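Local atomic coordinates of SdbC (Legionella pneumophila subsp. pneumophila, PDB entry 4KSN), a protein that is a Legionella effector of unknown function, present here as its C-terminal domain, a small antiparallel beta-sheet domain found as an assembly of eight chains. Residues 33-36 against 37-41. The protein carries 1 engineered substitution. Numbering follows the deposited sequence.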
loop_
_atom_site.group_PDB
_atom_site.type_symbol
_atom_site.label_atom_id
_atom_site.label_comp_id
_atom_site.label_asym_id
_atom_site.label_seq_id
_atom_site.Cartn_x
_atom_site.Cartn_y
_atom_site.Cartn_z
ATOM N N TYR A 33 9.687 4.548 8.191
ATOM C CA TYR A 33 8.939 3.550 8.904
ATOM C C TYR A 33 8.609 2.330 8.071
ATOM O O TYR A 33 8.213 2.435 6.873
ATOM C CB TYR A 33 7.694 4.197 9.518
ATOM C CG TYR A 33 6.797 3.253 10.285
ATOM C CD1 TYR A 33 7.300 2.505 11.350
ATOM C CD2 TYR A 33 5.452 3.139 9.996
ATOM C CE1 TYR A 33 6.495 1.679 12.083
ATOM C CE2 TYR A 33 4.604 2.294 10.722
ATOM C CZ TYR A 33 5.135 1.533 11.726
ATOM O OH TYR A 33 4.342 0.720 12.500
ATOM N N LEU A 34 8.867 1.159 8.638
ATOM C CA LEU A 34 8.710 -0.056 7.906
ATOM C C LEU A 34 7.262 -0.456 8.027
ATOM O O LEU A 34 6.840 -0.995 9.032
ATOM C CB LEU A 34 9.580 -1.181 8.430
ATOM C CG LEU A 34 11.036 -0.979 8.106
ATOM C CD1 LEU A 34 11.788 -2.164 8.693
ATOM C CD2 LEU A 34 11.313 -0.887 6.617
ATOM N N GLU A 35 6.485 -0.183 7.007
ATOM C CA GLU A 35 5.074 -0.583 7.085
ATOM C C GLU A 35 4.507 -0.850 5.752
ATOM O O GLU A 35 5.239 -0.887 4.748
ATOM C CB GLU A 35 4.278 0.554 7.671
ATOM C CG GLU A 35 4.322 1.829 6.839
ATOM C CD GLU A 35 3.321 2.872 7.335
ATOM O OE1 GLU A 35 2.348 2.515 8.045
ATOM O OE2 GLU A 35 3.522 4.066 7.037
ATOM N N ASP A 36 3.179 -1.012 5.762
ATOM C CA ASP A 36 2.328 -0.708 4.608
ATOM C C ASP A 36 2.329 -1.932 3.739
ATOM O O ASP A 36 2.173 -3.040 4.256
ATOM C CB ASP A 36 2.837 0.559 3.892
ATOM C CG ASP A 36 1.798 1.240 3.038
ATOM O OD1 ASP A 36 1.261 0.636 2.066
ATOM O OD2 ASP A 36 1.557 2.434 3.335
ATOM N N SER A 37 2.537 -1.745 2.436
ATOM C CA SER A 37 2.039 -2.652 1.423
ATOM C C SER A 37 0.511 -2.607 1.514
ATOM O O SER A 37 -0.170 -2.238 0.545
ATOM C CB SER A 37 2.596 -4.076 1.580
ATOM O OG SER A 37 1.940 -4.799 2.617
ATOM N N ASN A 38 -0.016 -2.962 2.692
ATOM C CA ASN A 38 -1.465 -2.982 2.943
ATOM C C ASN A 38 -2.028 -1.637 3.439
ATOM O O ASN A 38 -3.111 -1.231 3.035
ATOM C CB ASN A 38 -1.806 -4.100 3.943
ATOM C CG ASN A 38 -1.790 -5.496 3.314
ATOM O OD1 ASN A 38 -1.526 -6.504 3.999
ATOM N ND2 ASN A 38 -2.112 -5.572 2.017
ATOM N N ASP A 39 -1.310 -0.982 4.348
ATOM C CA ASP A 39 -1.673 0.362 4.846
ATOM C C ASP A 39 -3.024 0.406 5.576
ATOM O O ASP A 39 -3.646 1.462 5.663
ATOM C CB ASP A 39 -1.679 1.384 3.687
ATOM C CG ASP A 39 -1.424 2.829 4.152
ATOM O OD1 ASP A 39 -1.005 3.067 5.325
ATOM O OD2 ASP A 39 -1.637 3.733 3.309
ATOM N N TYR A 40 -3.475 -0.725 6.110
ATOM C CA TYR A 40 -4.826 -0.804 6.720
ATOM C C TYR A 40 -4.990 0.138 7.946
ATOM O O TYR A 40 -3.985 0.483 8.613
ATOM C CB TYR A 40 -5.114 -2.241 7.167
ATOM C CG TYR A 40 -5.135 -3.299 6.081
ATOM C CD1 TYR A 40 -5.824 -3.089 4.869
ATOM C CD2 TYR A 40 -4.507 -4.536 6.285
ATOM C CE1 TYR A 40 -5.872 -4.080 3.879
ATOM C CE2 TYR A 40 -4.536 -5.524 5.308
ATOM C CZ TYR A 40 -5.222 -5.295 4.108
ATOM O OH TYR A 40 -5.256 -6.287 3.170
ATOM N N ILE A 41 -6.236 0.536 8.254
ATOM C CA ILE A 41 -6.519 1.265 9.494
ATOM C C ILE A 41 -5.912 0.491 10.683
ATOM O O ILE A 41 -5.836 -0.749 10.641
ATOM C CB ILE A 41 -8.019 1.457 9.781
ATOM C CG1 ILE A 41 -8.199 2.335 11.047
ATOM C CG2 ILE A 41 -8.718 0.097 9.926
ATOM C CD1 ILE A 41 -9.610 2.837 11.288
#
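Asp36 and Asp39 bring their carboxylates together where the loop that follows strand 26-33 turns sharply. Asp36 OD2 stands over the face of the other acid, 3.1 Å from Asp39 CG and nearly as close to both of that group's oxygens, with the two carboxylate planes 31° apart. The two CB atoms leave the chain in similar directions, and with CG trans to the backbone N (chi1 -159° and -154°) the carboxylates extend on to meet. Glu35 adds a third acid more remotely, its OE1 4.4 Å from Asp39 OD1.

Polar contacts at the bend centre on Asp36 O. Asn38 N-H bonds to it weakly, less surely because that nitrogen sits too close to a neighbouring atom; the Ser37 OG contact, at 2.4 Å from Asp36 O, is doubtfully short. Asp39 suits its left-handed helical backbone, whereas Asp36 and Ser37 have unusual positive phi, consistent with a locally uncertain model. Asp36 O also accepts from Gln6 of a third subunit, while Tyr33 pairs antiparallel with a strand of a second, continuing the sheet.

Residues 33-41 contain no lysine, arginine or histidine, so the acids would be expected to repel unless cations or more distant groups screen them; the repulsion could raise one pKa, and protonation might ease it.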